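Local coordinates for protein alanine dehydrogenase (Archaeoglobus fulgidus, PDB 1OMO) that catalyses the reversible NAD(+)-dependent oxidative deamination of L-alanine to pyruvate, working as a homodimer, at residues A36-K41 with L293-V298; G49-M54 with L64-S69; A83-N88 with A97-T102; D219-Q224 with A244-E249. One frame throughout, in Å; residues are numbered along the deposited sequence.

Contact 1: residues A36-K41 with L293-V298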
loop_
_atom_site.group_PDB
_atom_site.type_symbol
_atom_site.label_atom_id
_atom_site.label_comp_id
_atom_site.label_asym_id
_atom_site.label_seq_id
_atom_site.Cartn_x
_atom_site.Cartn_y
_atom_site.Cartn_z
ATOM N N ALA A 36 14.502 -5.211 -9.869
ATOM C CA ALA A 36 13.733 -4.601 -8.786
ATOM C C ALA A 36 12.281 -4.628 -9.218
ATOM O O ALA A 36 11.963 -4.585 -10.400
ATOM C CB ALA A 36 14.167 -3.163 -8.524
ATOM N N GLN A 37 11.395 -4.708 -8.252
ATOM C CA GLN A 37 9.991 -4.753 -8.568
ATOM C C GLN A 37 9.356 -3.486 -7.935
ATOM O O GLN A 37 9.700 -3.096 -6.810
ATOM C CB GLN A 37 9.492 -6.083 -7.996
ATOM C CG GLN A 37 8.038 -6.478 -8.167
ATOM C CD GLN A 37 7.761 -7.854 -7.513
ATOM O OE1 GLN A 37 8.379 -8.220 -6.489
ATOM N NE2 GLN A 37 6.827 -8.609 -8.095
ATOM N N MET A 38 8.476 -2.807 -8.667
ATOM C CA MET A 38 7.852 -1.618 -8.111
ATOM C C MET A 38 6.520 -1.249 -8.742
ATOM O O MET A 38 6.468 -0.806 -9.887
ATOM C CB MET A 38 8.803 -0.398 -8.195
ATOM C CG MET A 38 8.230 0.899 -7.635
ATOM S SD MET A 38 9.286 2.341 -7.807
ATOM C CE MET A 38 9.212 2.539 -9.549
ATOM N N PRO A 39 5.418 -1.444 -8.000
ATOM C CA PRO A 39 4.104 -1.097 -8.529
ATOM C C PRO A 39 3.913 0.408 -8.459
ATOM O O PRO A 39 4.644 1.110 -7.765
ATOM C CB PRO A 39 3.150 -1.808 -7.577
ATOM C CG PRO A 39 3.924 -3.031 -7.169
ATOM C CD PRO A 39 5.289 -2.423 -6.904
ATOM N N PRO A 40 2.941 0.929 -9.214
ATOM C CA PRO A 40 2.627 2.361 -9.232
ATOM C C PRO A 40 2.210 2.762 -7.793
ATOM O O PRO A 40 1.766 1.906 -7.013
ATOM C CB PRO A 40 1.426 2.429 -10.182
ATOM C CG PRO A 40 1.675 1.275 -11.122
ATOM C CD PRO A 40 2.135 0.188 -10.201
ATOM N N LYS A 41 2.342 4.038 -7.438
ATOM C CA LYS A 41 1.933 4.490 -6.117
ATOM C C LYS A 41 0.405 4.428 -6.059
ATOM O O LYS A 41 -0.262 4.571 -7.081
ATOM C CB LYS A 41 2.360 5.941 -5.875
ATOM C CG LYS A 41 3.818 6.256 -6.075
ATOM C CD LYS A 41 4.065 7.756 -5.862
ATOM C CE LYS A 41 5.550 8.060 -6.007
ATOM N NZ LYS A 41 5.864 9.476 -5.718
ATOM N N LEU A 293 10.618 7.519 -5.843
ATOM C CA LEU A 293 10.202 6.149 -6.148
ATOM C C LEU A 293 10.290 5.202 -4.954
ATOM O O LEU A 293 11.196 5.325 -4.128
ATOM C CB LEU A 293 11.060 5.605 -7.286
ATOM C CG LEU A 293 11.539 6.551 -8.403
ATOM C CD1 LEU A 293 12.498 5.766 -9.330
ATOM C CD2 LEU A 293 10.387 7.101 -9.182
ATOM N N ALA A 294 9.370 4.242 -4.860
ATOM C CA ALA A 294 9.418 3.302 -3.739
ATOM C C ALA A 294 10.771 2.564 -3.678
ATOM O O ALA A 294 11.267 2.268 -2.595
ATOM C CB ALA A 294 8.244 2.291 -3.799
ATOM N N ILE A 295 11.395 2.287 -4.810
ATOM C CA ILE A 295 12.678 1.591 -4.724
ATOM C C ILE A 295 13.710 2.404 -3.938
ATOM O O ILE A 295 14.567 1.819 -3.289
ATOM C CB ILE A 295 13.243 1.174 -6.118
ATOM C CG1 ILE A 295 13.402 2.394 -7.037
ATOM C CG2 ILE A 295 12.336 0.148 -6.746
ATOM C CD1 ILE A 295 14.235 2.146 -8.283
ATOM N N GLN A 296 13.592 3.730 -3.937
ATOM C CA GLN A 296 14.526 4.578 -3.168
ATOM C C GLN A 296 14.247 4.454 -1.657
ATOM O O GLN A 296 15.178 4.407 -0.839
ATOM C CB GLN A 296 14.446 6.076 -3.595
ATOM C CG GLN A 296 14.780 6.325 -5.081
ATOM C CD GLN A 296 14.451 7.756 -5.619
ATOM O OE1 GLN A 296 13.342 8.252 -5.477
ATOM N NE2 GLN A 296 15.423 8.380 -6.268
ATOM N N ASP A 297 12.974 4.384 -1.286
ATOM C CA ASP A 297 12.613 4.269 0.130
ATOM C C ASP A 297 13.028 2.883 0.682
ATOM O O ASP A 297 13.553 2.784 1.772
ATOM C CB ASP A 297 11.106 4.511 0.302
ATOM C CG ASP A 297 10.688 5.881 -0.160
ATOM O OD1 ASP A 297 11.343 6.843 0.268
ATOM O OD2 ASP A 297 9.709 6.012 -0.944
ATOM N N VAL A 298 12.812 1.812 -0.079
ATOM C CA VAL A 298 13.232 0.490 0.415
ATOM C C VAL A 298 14.764 0.360 0.500
ATOM O O VAL A 298 15.306 -0.073 1.541
ATOM C CB VAL A 298 12.658 -0.656 -0.444
ATOM C CG1 VAL A 298 13.161 -2.007 0.092
ATOM C CG2 VAL A 298 11.120 -0.624 -0.380
#
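Met38 reaches from the loop 36-41 to the first turn of the helix that begins at Ala294, and nearly all of the contact runs through its unbranched side chain. With CG opposite its own backbone N (chi1 180°) and chi2 also extended, the chain carries its sulfur to the helix before bending at chi3. The CB meets the methyl CG2 of Ile295 at 3.9 Å, and the next atom, CG, lies 4.1 Å from CB of Ala294. The sulfur goes deepest. Met38 SD rests 3.8 Å from CB of Leu293 and 3.5 Å from the backbone N of Ala294, and it accepts a weak hydrogen bond from the amide of Ile295, N to SD 3.7 Å. Amides in a first helical turn have no carbonyl one turn earlier to bind, which suits a large, polarisable sulfur as their neighbour. The bend turns the terminal methyl CE aside; Met38 also packs on Tyr31 and Asp240. Beside it, the small CB of Ala36 extends the apolar patch to CG2 of Ile295, 4.2 Å away.

Leu293 occupies the N-cap. Gln296, three residues on, supplies one half of a capping box: its OE1 accepts the backbone N-H of Leu293 at 2.8 Å, with an N-H...O angle of 167°, while leucine has no polar group to return the bond. From the same turn Asp297 forms salt bridges with Lys65 and Arg108. The arrangement is thus a capped helix N-terminus, packed by a methionine from the linking loop, at the edge of the alanine dehydrogenase active site.

Contact 2: residues G49-M54 with L64-S69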
loop_
_atom_site.group_PDB
_atom_site.type_symbol
_atom_site.label_atom_id
_atom_site.label_comp_id
_atom_site.label_asym_id
_atom_site.label_seq_id
_atom_site.Cartn_x
_atom_site.Cartn_y
_atom_site.Cartn_z
ATOM N N GLY A 49 -6.297 16.713 1.992
ATOM C CA GLY A 49 -4.981 16.153 1.707
ATOM C C GLY A 49 -5.087 14.723 1.216
ATOM O O GLY A 49 -6.141 14.336 0.694
ATOM N N ASP A 50 -4.017 13.933 1.369
ATOM C CA ASP A 50 -4.006 12.527 0.925
ATOM C C ASP A 50 -2.961 11.595 1.578
ATOM O O ASP A 50 -2.146 12.011 2.373
ATOM C CB ASP A 50 -3.841 12.457 -0.587
ATOM C CG ASP A 50 -2.391 12.618 -1.029
ATOM O OD1 ASP A 50 -1.525 12.831 -0.175
ATOM O OD2 ASP A 50 -2.096 12.532 -2.231
ATOM N N LEU A 51 -3.031 10.318 1.217
ATOM C CA LEU A 51 -2.120 9.273 1.693
ATOM C C LEU A 51 -1.720 8.456 0.452
ATOM O O LEU A 51 -2.517 8.288 -0.477
ATOM C CB LEU A 51 -2.806 8.376 2.730
ATOM C CG LEU A 51 -2.592 8.865 4.165
ATOM C CD1 LEU A 51 -3.660 8.338 5.103
ATOM C CD2 LEU A 51 -1.213 8.451 4.620
ATOM N N ARG A 52 -0.481 7.982 0.438
ATOM C CA ARG A 52 0.046 7.218 -0.686
ATOM C C ARG A 52 0.773 5.995 -0.192
ATOM O O ARG A 52 1.498 6.078 0.788
ATOM C CB ARG A 52 1.046 8.055 -1.473
ATOM C CG ARG A 52 0.455 9.319 -1.971
ATOM C CD ARG A 52 1.503 10.255 -2.544
ATOM N NE ARG A 52 0.943 11.595 -2.643
ATOM C CZ ARG A 52 1.600 12.660 -3.074
ATOM N NH1 ARG A 52 0.984 13.836 -3.117
ATOM N NH2 ARG A 52 2.861 12.549 -3.463
ATOM N N ALA A 53 0.589 4.878 -0.891
ATOM C CA ALA A 53 1.246 3.612 -0.573
ATOM C C ALA A 53 2.322 3.433 -1.634
ATOM O O ALA A 53 2.041 3.502 -2.844
ATOM C CB ALA A 53 0.258 2.493 -0.658
ATOM N N MET A 54 3.546 3.170 -1.197
ATOM C CA MET A 54 4.644 3.008 -2.145
ATOM C C MET A 54 5.416 1.718 -1.843
ATOM O O MET A 54 6.375 1.743 -1.097
ATOM C CB MET A 54 5.582 4.227 -2.046
ATOM C CG MET A 54 4.879 5.575 -2.256
ATOM S SD MET A 54 5.917 7.050 -2.097
ATOM C CE MET A 54 7.329 6.592 -3.130
ATOM N N LEU A 64 6.857 -1.361 2.391
ATOM C CA LEU A 64 5.816 -0.462 1.916
ATOM C C LEU A 64 5.878 0.855 2.668
ATOM O O LEU A 64 5.860 0.851 3.889
ATOM C CB LEU A 64 4.417 -1.077 2.095
ATOM C CG LEU A 64 3.352 -0.060 1.604
ATOM C CD1 LEU A 64 2.272 -0.762 0.846
ATOM C CD2 LEU A 64 2.750 0.716 2.777
ATOM N N LYS A 65 5.953 1.977 1.954
ATOM C CA LYS A 65 5.961 3.267 2.624
ATOM C C LYS A 65 4.535 3.814 2.485
ATOM O O LYS A 65 3.917 3.707 1.411
ATOM C CB LYS A 65 6.957 4.248 1.983
ATOM C CG LYS A 65 7.261 5.439 2.890
ATOM C CD LYS A 65 8.210 6.451 2.262
ATOM C CE LYS A 65 7.535 7.246 1.122
ATOM N NZ LYS A 65 8.490 8.223 0.574
ATOM N N TRP A 66 4.021 4.361 3.585
ATOM C CA TRP A 66 2.669 4.932 3.639
ATOM C C TRP A 66 2.852 6.385 4.131
ATOM O O TRP A 66 3.105 6.625 5.306
ATOM C CB TRP A 66 1.837 4.076 4.594
ATOM C CG TRP A 66 0.402 4.410 4.768
ATOM C CD1 TRP A 66 -0.237 4.561 5.957
ATOM C CD2 TRP A 66 -0.610 4.486 3.757
ATOM N NE1 TRP A 66 -1.581 4.717 5.763
ATOM C CE2 TRP A 66 -1.845 4.681 4.415
ATOM C CE3 TRP A 66 -0.597 4.420 2.353
ATOM C CZ2 TRP A 66 -3.073 4.798 3.720
ATOM C CZ3 TRP A 66 -1.809 4.538 1.653
ATOM C CH2 TRP A 66 -3.031 4.730 2.346
ATOM N N VAL A 67 2.801 7.322 3.183
ATOM C CA VAL A 67 3.014 8.772 3.383
ATOM C C VAL A 67 1.769 9.607 3.173
ATOM O O VAL A 67 0.981 9.326 2.277
ATOM C CB VAL A 67 3.918 9.393 2.322
ATOM C CG1 VAL A 67 4.844 10.353 2.946
ATOM C CG2 VAL A 67 4.563 8.326 1.485
ATOM N N ASN A 68 1.648 10.687 3.929
ATOM C CA ASN A 68 0.501 11.569 3.773
ATOM C C ASN A 68 0.967 12.999 3.416
ATOM O O ASN A 68 2.146 13.354 3.557
ATOM C CB ASN A 68 -0.265 11.658 5.061
ATOM C CG ASN A 68 0.296 12.710 5.951
ATOM O OD1 ASN A 68 -0.250 13.820 6.051
ATOM N ND2 ASN A 68 1.402 12.400 6.589
ATOM N N SER A 69 0.016 13.830 3.003
ATOM C CA SER A 69 0.338 15.202 2.652
ATOM C C SER A 69 -0.851 16.091 3.006
ATOM O O SER A 69 -1.788 16.208 2.227
ATOM C CB SER A 69 0.650 15.280 1.160
ATOM O OG SER A 69 0.994 16.588 0.800
#
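Trp66 and Leu51 meet because the indole is set with CG opposite its backbone N (chi1 -177°), which lays it against strand 50-58, while Leu51 directs its CG away from its own carbonyl carbon (chi1 -92°). Leu51 then covers one face of the indole: its CB stands 3.9 Å from the centroid of the six-membered ring, a CH-pi contact, and its two methyls spread along the same ring system. Ala53, opposite Trp66 in a non-hydrogen-bonded pair, touches CE3 of Trp66 with its CB at 3.7 Å; a small side chain suits this place at the ring edge. The indole N-H is bound to OD1 of Asn88 of the second subunit.

The other face of this antiparallel pair carries Asp50, Arg52, Met54, Lys65, Val67 and Ser69. Met54 and Lys65 run side by side and point the same way, with SD of Met54 3.6 Å from CE of Lys65. A bend at chi3 (71°) carries the Lys65 amine onward to Asp297 and Thr105. Arg52 keeps an extended chain and forms a salt bridge back along its own strand, NE to OD2 of Asp50 at 3.2 Å, with the acid close to the guanidinium plane. Backbone pairs such as Arg52 N to Val67 O, 2.7 Å, tie the strands.

The chemistry divides by face: the indole side is largely apolar, apart from Asn68 and the indole N-H that bonds to the partner subunit, whereas the other side carries charges toward the active site, where Lys65 is the inferred proton donor and acceptor.

Contact 3: residues A83-N88 with A97-T102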
loop_
_atom_site.group_PDB
_atom_site.type_symbol
_atom_site.label_atom_id
_atom_site.label_comp_id
_atom_site.label_asym_id
_atom_site.label_seq_id
_atom_site.Cartn_x
_atom_site.Cartn_y
_atom_site.Cartn_z
ATOM N N ALA A 83 5.761 9.948 7.334
ATOM C CA ALA A 83 5.807 8.681 6.615
ATOM C C ALA A 83 6.323 7.556 7.480
ATOM O O ALA A 83 7.181 7.762 8.353
ATOM C CB ALA A 83 6.644 8.792 5.322
ATOM N N LEU A 84 5.769 6.372 7.225
ATOM C CA LEU A 84 6.121 5.156 7.929
ATOM C C LEU A 84 6.428 4.100 6.899
ATOM O O LEU A 84 5.688 3.952 5.913
ATOM C CB LEU A 84 4.969 4.654 8.777
ATOM C CG LEU A 84 4.660 5.380 10.070
ATOM C CD1 LEU A 84 3.506 4.634 10.799
ATOM C CD2 LEU A 84 5.931 5.464 10.918
ATOM N N MET A 85 7.506 3.361 7.153
ATOM C CA MET A 85 7.962 2.276 6.297
ATOM C C MET A 85 7.915 0.967 7.081
ATOM O O MET A 85 8.404 0.883 8.228
ATOM C CB MET A 85 9.414 2.534 5.851
ATOM C CG MET A 85 10.208 1.290 5.331
ATOM S SD MET A 85 9.491 0.577 3.823
ATOM C CE MET A 85 10.198 1.752 2.586
ATOM N N ILE A 86 7.299 -0.037 6.468
ATOM C CA ILE A 86 7.252 -1.369 7.040
ATOM C C ILE A 86 8.246 -2.136 6.141
ATOM O O ILE A 86 8.072 -2.203 4.917
ATOM C CB ILE A 86 5.852 -2.038 6.954
ATOM C CG1 ILE A 86 4.797 -1.233 7.743
ATOM C CG2 ILE A 86 5.968 -3.459 7.532
ATOM C CD1 ILE A 86 3.332 -1.633 7.508
ATOM N N LEU A 87 9.302 -2.676 6.747
ATOM C CA LEU A 87 10.348 -3.414 6.028
ATOM C C LEU A 87 10.091 -4.877 6.252
ATOM O O LEU A 87 9.999 -5.296 7.399
ATOM C CB LEU A 87 11.732 -3.109 6.602
ATOM C CG LEU A 87 12.923 -2.666 5.765
ATOM C CD1 LEU A 87 14.158 -3.055 6.536
ATOM C CD2 LEU A 87 12.962 -3.286 4.413
ATOM N N ASN A 88 10.018 -5.658 5.176
ATOM C CA ASN A 88 9.749 -7.096 5.319
ATOM C C ASN A 88 10.816 -7.990 4.711
ATOM O O ASN A 88 11.676 -7.543 3.957
ATOM C CB ASN A 88 8.419 -7.475 4.667
ATOM C CG ASN A 88 7.245 -6.619 5.152
ATOM O OD1 ASN A 88 7.226 -5.390 4.969
ATOM N ND2 ASN A 88 6.256 -7.267 5.766
ATOM N N ALA A 97 10.810 -4.544 10.412
ATOM C CA ALA A 97 10.862 -3.248 11.087
ATOM C C ALA A 97 9.747 -2.299 10.641
ATOM O O ALA A 97 9.188 -2.433 9.536
ATOM C CB ALA A 97 12.240 -2.585 10.819
ATOM N N VAL A 98 9.417 -1.367 11.523
ATOM C CA VAL A 98 8.442 -0.323 11.258
ATOM C C VAL A 98 9.261 0.884 11.658
ATOM O O VAL A 98 9.625 1.024 12.833
ATOM C CB VAL A 98 7.198 -0.413 12.172
ATOM C CG1 VAL A 98 6.351 0.840 11.992
ATOM C CG2 VAL A 98 6.356 -1.648 11.824
ATOM N N MET A 99 9.589 1.730 10.677
ATOM C CA MET A 99 10.420 2.927 10.899
ATOM C C MET A 99 9.827 4.231 10.391
ATOM O O MET A 99 8.967 4.262 9.509
ATOM C CB MET A 99 11.736 2.892 10.129
ATOM C CG MET A 99 11.798 2.519 8.702
ATOM S SD MET A 99 13.601 2.331 8.390
ATOM C CE MET A 99 13.702 0.638 8.902
ATOM N N ASP A 100 10.377 5.316 10.902
ATOM C CA ASP A 100 9.998 6.622 10.426
ATOM C C ASP A 100 10.647 6.714 9.050
ATOM O O ASP A 100 11.818 6.351 8.872
ATOM C CB ASP A 100 10.605 7.745 11.268
ATOM C CG ASP A 100 10.554 9.091 10.534
ATOM O OD1 ASP A 100 9.454 9.480 10.149
ATOM O OD2 ASP A 100 11.583 9.754 10.319
ATOM N N ALA A 101 9.898 7.174 8.072
ATOM C CA ALA A 101 10.463 7.365 6.746
ATOM C C ALA A 101 10.307 8.866 6.412
ATOM O O ALA A 101 10.455 9.268 5.250
ATOM C CB ALA A 101 9.737 6.496 5.708
ATOM N N THR A 102 10.027 9.693 7.427
ATOM C CA THR A 102 9.821 11.120 7.156
ATOM C C THR A 102 11.150 11.721 6.768
ATOM O O THR A 102 11.295 12.332 5.725
ATOM C CB THR A 102 9.229 11.888 8.369
ATOM O OG1 THR A 102 7.947 11.344 8.710
ATOM C CG2 THR A 102 9.037 13.395 8.017
#
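A beta hairpin that runs straight into a helix, with an Asx turn at the junction, joins Ala83-Asn88 to Ala97-Thr102. Met85 and Met99 face each other in a hydrogen-bonded antiparallel pair: Met85 N binds Met99 O at 2.9 Å, and Met99 N returns the bond to Met85 O at 2.8 Å. The two methionine side chains lie side by side, CB of Met85 against CG of Met99 at 3.7 Å. Their long, flexible chains suit packing on helix 294-311, where Met85 meets Asp297 and Ala301 and Met99 meets Val304; Ala101 adds its small CB, 4.0 Å from CB of Met85. On the other face, Ile86 and Val98 form a looser branched pair, and Ile86 packs on Trp66 of the second subunit.

At the end of the strand, Asp100 has CG opposite its backbone N (chi1 163°), which brings OD1 over the start of helix 102-120. OD1 accepts two bonds from Thr102: from its backbone N, and from its hydroxyl OG1 at 2.8 Å through the syn lone pair. OG1 in turn accepts from Ala83 N at 2.9 Å, while Ala101 N binds Ala83 O at 2.8 Å.

Threonine's hydroxyl, donor and acceptor at once, is thereby fixed in rotation and links strand to helix. Since OD2 of Asp100 also takes the amide of Tyr103, the helix start would probably stabilise the carboxylate as an anion.

Contact 4: residues D219-Q224 with A244-E249. With NA (sodium ion), chain C; NAD (nicotinamide-adenine-dinucleotide), chain D.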
loop_
_atom_site.group_PDB
_atom_site.type_symbol
_atom_site.label_atom_id
_atom_site.label_comp_id
_atom_site.label_asym_id
_atom_site.label_seq_id
_atom_site.Cartn_x
_atom_site.Cartn_y
_atom_site.Cartn_z
ATOM N N ASP A 219 5.267 17.122 -7.899
ATOM C CA ASP A 219 5.075 15.693 -7.634
ATOM C C ASP A 219 3.607 15.262 -7.548
ATOM O O ASP A 219 3.315 14.165 -7.066
ATOM C CB ASP A 219 5.714 15.335 -6.313
ATOM C CG ASP A 219 4.969 15.959 -5.170
ATOM O OD1 ASP A 219 3.762 15.667 -5.006
ATOM O OD2 ASP A 219 5.577 16.757 -4.461
ATOM N N GLY A 220 2.692 16.135 -7.950
ATOM C CA GLY A 220 1.287 15.792 -7.938
ATOM C C GLY A 220 0.636 16.413 -9.159
ATOM O O GLY A 220 1.174 17.345 -9.756
ATOM N N PRO A 221 -0.525 15.915 -9.579
ATOM C CA PRO A 221 -1.198 16.482 -10.753
ATOM C C PRO A 221 -1.317 18.003 -10.710
ATOM O O PRO A 221 -1.686 18.569 -9.683
ATOM C CB PRO A 221 -2.565 15.805 -10.714
ATOM C CG PRO A 221 -2.197 14.415 -10.214
ATOM C CD PRO A 221 -1.198 14.688 -9.105
ATOM N N GLY A 222 -1.003 18.667 -11.827
ATOM C CA GLY A 222 -1.115 20.120 -11.865
ATOM C C GLY A 222 0.061 20.891 -11.290
ATOM O O GLY A 222 0.172 22.103 -11.522
ATOM N N LYS A 223 0.919 20.238 -10.504
ATOM C CA LYS A 223 2.103 20.934 -10.001
ATOM C C LYS A 223 2.959 21.158 -11.248
ATOM O O LYS A 223 2.942 20.327 -12.171
ATOM C CB LYS A 223 2.880 20.095 -8.976
ATOM C CG LYS A 223 2.369 20.194 -7.526
ATOM C CD LYS A 223 3.348 19.413 -6.596
ATOM C CE LYS A 223 2.956 19.469 -5.124
ATOM N NZ LYS A 223 3.868 18.694 -4.237
ATOM N N GLN A 224 3.681 22.282 -11.270
ATOM C CA GLN A 224 4.530 22.651 -12.402
ATOM C C GLN A 224 5.433 23.844 -12.063
ATOM O O GLN A 224 4.921 24.895 -11.672
ATOM C CB GLN A 224 3.641 23.027 -13.571
ATOM C CG GLN A 224 4.364 23.718 -14.733
ATOM C CD GLN A 224 3.377 24.371 -15.700
ATOM O OE1 GLN A 224 2.624 25.273 -15.322
ATOM N NE2 GLN A 224 3.362 23.910 -16.932
ATOM N N ALA A 244 6.115 10.535 -13.690
ATOM C CA ALA A 244 6.412 11.889 -14.155
ATOM C C ALA A 244 5.171 12.385 -14.900
ATOM O O ALA A 244 4.676 13.490 -14.613
ATOM C CB ALA A 244 7.650 11.902 -15.066
ATOM N N LYS A 245 4.653 11.561 -15.816
ATOM C CA LYS A 245 3.437 11.880 -16.584
ATOM C C LYS A 245 2.311 12.388 -15.666
ATOM O O LYS A 245 1.740 13.445 -15.885
ATOM C CB LYS A 245 2.893 10.636 -17.285
ATOM C CG LYS A 245 3.446 10.287 -18.665
ATOM C CD LYS A 245 2.713 9.018 -19.155
ATOM C CE LYS A 245 2.985 8.633 -20.599
ATOM N NZ LYS A 245 2.630 7.174 -20.799
ATOM N N HIS A 246 1.994 11.602 -14.645
ATOM C CA HIS A 246 0.943 11.918 -13.694
ATOM C C HIS A 246 1.185 13.131 -12.767
ATOM O O HIS A 246 0.295 13.967 -12.565
ATOM C CB HIS A 246 0.681 10.657 -12.861
ATOM C CG HIS A 246 -0.038 10.906 -11.576
ATOM N ND1 HIS A 246 -1.417 10.925 -11.482
ATOM C CD2 HIS A 246 0.427 11.137 -10.324
ATOM C CE1 HIS A 246 -1.768 11.150 -10.229
ATOM N NE2 HIS A 246 -0.668 11.284 -9.507
ATOM N N GLY A 247 2.381 13.226 -12.196
ATOM C CA GLY A 247 2.654 14.326 -11.297
ATOM C C GLY A 247 4.041 14.959 -11.270
ATOM O O GLY A 247 4.306 15.773 -10.391
ATOM N N GLY A 248 4.915 14.620 -12.206
ATOM C CA GLY A 248 6.249 15.216 -12.221
ATOM C C GLY A 248 6.300 16.604 -12.862
ATOM O O GLY A 248 5.276 17.146 -13.215
ATOM N N GLU A 249 7.485 17.182 -13.028
ATOM C CA GLU A 249 7.556 18.503 -13.623
ATOM C C GLU A 249 6.900 18.509 -15.011
ATOM O O GLU A 249 6.358 19.549 -15.446
ATOM C CB GLU A 249 9.019 18.981 -13.693
ATOM C CG GLU A 249 9.287 20.315 -14.436
ATOM C CD GLU A 249 8.434 21.468 -13.948
ATOM O OE1 GLU A 249 8.165 21.552 -12.731
ATOM O OE2 GLU A 249 8.046 22.304 -14.788
HETATM NA NA NA C . 9.362 20.437 -10.504
HETATM P PA NAD D . 8.908 23.526 2.163
HETATM O O1A NAD D . 7.553 24.114 2.308
HETATM O O2A NAD D . 9.825 23.465 3.393
HETATM O O5B NAD D . 9.876 24.099 0.954
HETATM C C5B NAD D . 9.329 24.838 -0.218
HETATM C C4B NAD D . 9.972 26.249 -0.193
HETATM O O4B NAD D . 9.410 26.888 -1.423
HETATM C C3B NAD D . 9.508 27.253 0.966
HETATM O O3B NAD D . 10.680 27.789 1.700
HETATM C C2B NAD D . 8.675 28.351 0.264
HETATM O O2B NAD D . 8.596 29.611 0.825
HETATM C C1B NAD D . 9.266 28.268 -1.177
HETATM N N9A NAD D . 8.352 28.676 -2.203
HETATM C C8A NAD D . 6.996 28.476 -2.370
HETATM N N7A NAD D . 6.520 29.005 -3.477
HETATM C C5A NAD D . 7.528 29.590 -4.111
HETATM C C6A NAD D . 7.601 30.316 -5.380
HETATM N N6A NAD D . 6.542 30.525 -6.119
HETATM N N1A NAD D . 8.864 30.771 -5.714
HETATM C C2A NAD D . 9.970 30.577 -4.957
HETATM N N3A NAD D . 9.945 29.888 -3.723
HETATM C C4A NAD D . 8.703 29.398 -3.353
HETATM O O3 NAD D . 9.018 22.016 1.470
HETATM P PN NAD D . 10.277 20.922 1.148
HETATM O O1N NAD D . 11.577 21.638 1.405
HETATM O O2N NAD D . 9.941 19.593 1.795
HETATM O O5D NAD D . 10.043 20.823 -0.518
HETATM C C5D NAD D . 8.502 20.699 -0.809
HETATM C C4D NAD D . 8.217 20.404 -2.245
HETATM O O4D NAD D . 9.004 19.138 -2.612
HETATM C C3D NAD D . 6.733 20.043 -2.572
HETATM O O3D NAD D . 6.398 20.311 -3.947
HETATM C C2D NAD D . 6.733 18.551 -2.228
HETATM O O2D NAD D . 5.543 17.890 -2.506
HETATM C C1D NAD D . 8.048 18.073 -3.008
HETATM N N1N NAD D . 8.792 16.841 -2.570
HETATM C C2N NAD D . 9.070 15.938 -3.686
HETATM C C3N NAD D . 9.950 14.847 -3.346
HETATM C C7N NAD D . 10.244 13.830 -4.604
HETATM O O7N NAD D . 10.587 12.642 -4.341
HETATM N N7N NAD D . 10.122 14.326 -5.877
HETATM C C4N NAD D . 10.549 14.603 -2.088
HETATM C C5N NAD D . 10.188 15.584 -1.077
HETATM C C6N NAD D . 9.337 16.674 -1.317
HETATM O O HOH W 1 3.646 20.073 -14.693
HETATM O O HOH W 2 4.934 20.871 -17.465
#
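Gly220 and Gly247 bring two backbones almost into contact, their CA atoms only 3.9 Å apart; the place a side chain of Gly247 would take is filled by Gly220 CA and Asp219 O, so glycine suits the position. Next to them Pro221 sets its CG over a face of His246, 3.7 Å from the imidazole centroid, a CH-pi contact, and 3.3 Å from CE1. Pro221 and Gly222, the latter at the positive phi (83°) this turn needs, are the middle residues of a type II turn, closed by Lys223 N to Gly220 O at 3.0 Å.

The turn directs Lys223 at the cofactor. Its chain is extended beyond CG, and NZ donates to O3D of the nicotinamide ribose of NAD at 3.0 Å. Asp219 lies by the same ribose and pairs with NZ, though the place of its OD2 is less sure. Glu249 binds sodium through OE1 at 2.8 Å, together with Glu225, while its OE2 takes the amide of Leu226. A water donates to both Lys223 O, 2.6 Å, and Glu249 O, 2.9 Å, joining the loops.

The loop 219-224 follows strand 212-215. Residues 244-249 lie on the C-terminal part of helix 241-247, itself after strand 234-238, and the loop beyond. Between these two strands of the parallel Rossmann sheet runs strand 285-289, whose Asp289 accepts the amide of Glu249.

In the fold
Contacts 2 and 3 are the buried core of the mixed sheet: strands 61-69 and 83-88 are neighbours there, so the two hairpins form one continuous layer, and both reach the second subunit. Backbone ladders dominate them. Contact 1, only partly buried, spans the widest sequence separation, with the other three nested inside it; it relies on side-chain packing, yet Asp297 ties it to contact 2 through Lys65, and its helix lies against Met85 of contact 3. Contact 4 belongs to the parallel NAD-binding sheet, touches no other subunit, and depends on turns, water and ions. A weak, long ion pair between Arg52 and Asp219 spans contacts 2 and 4; contact 3 lies farther off.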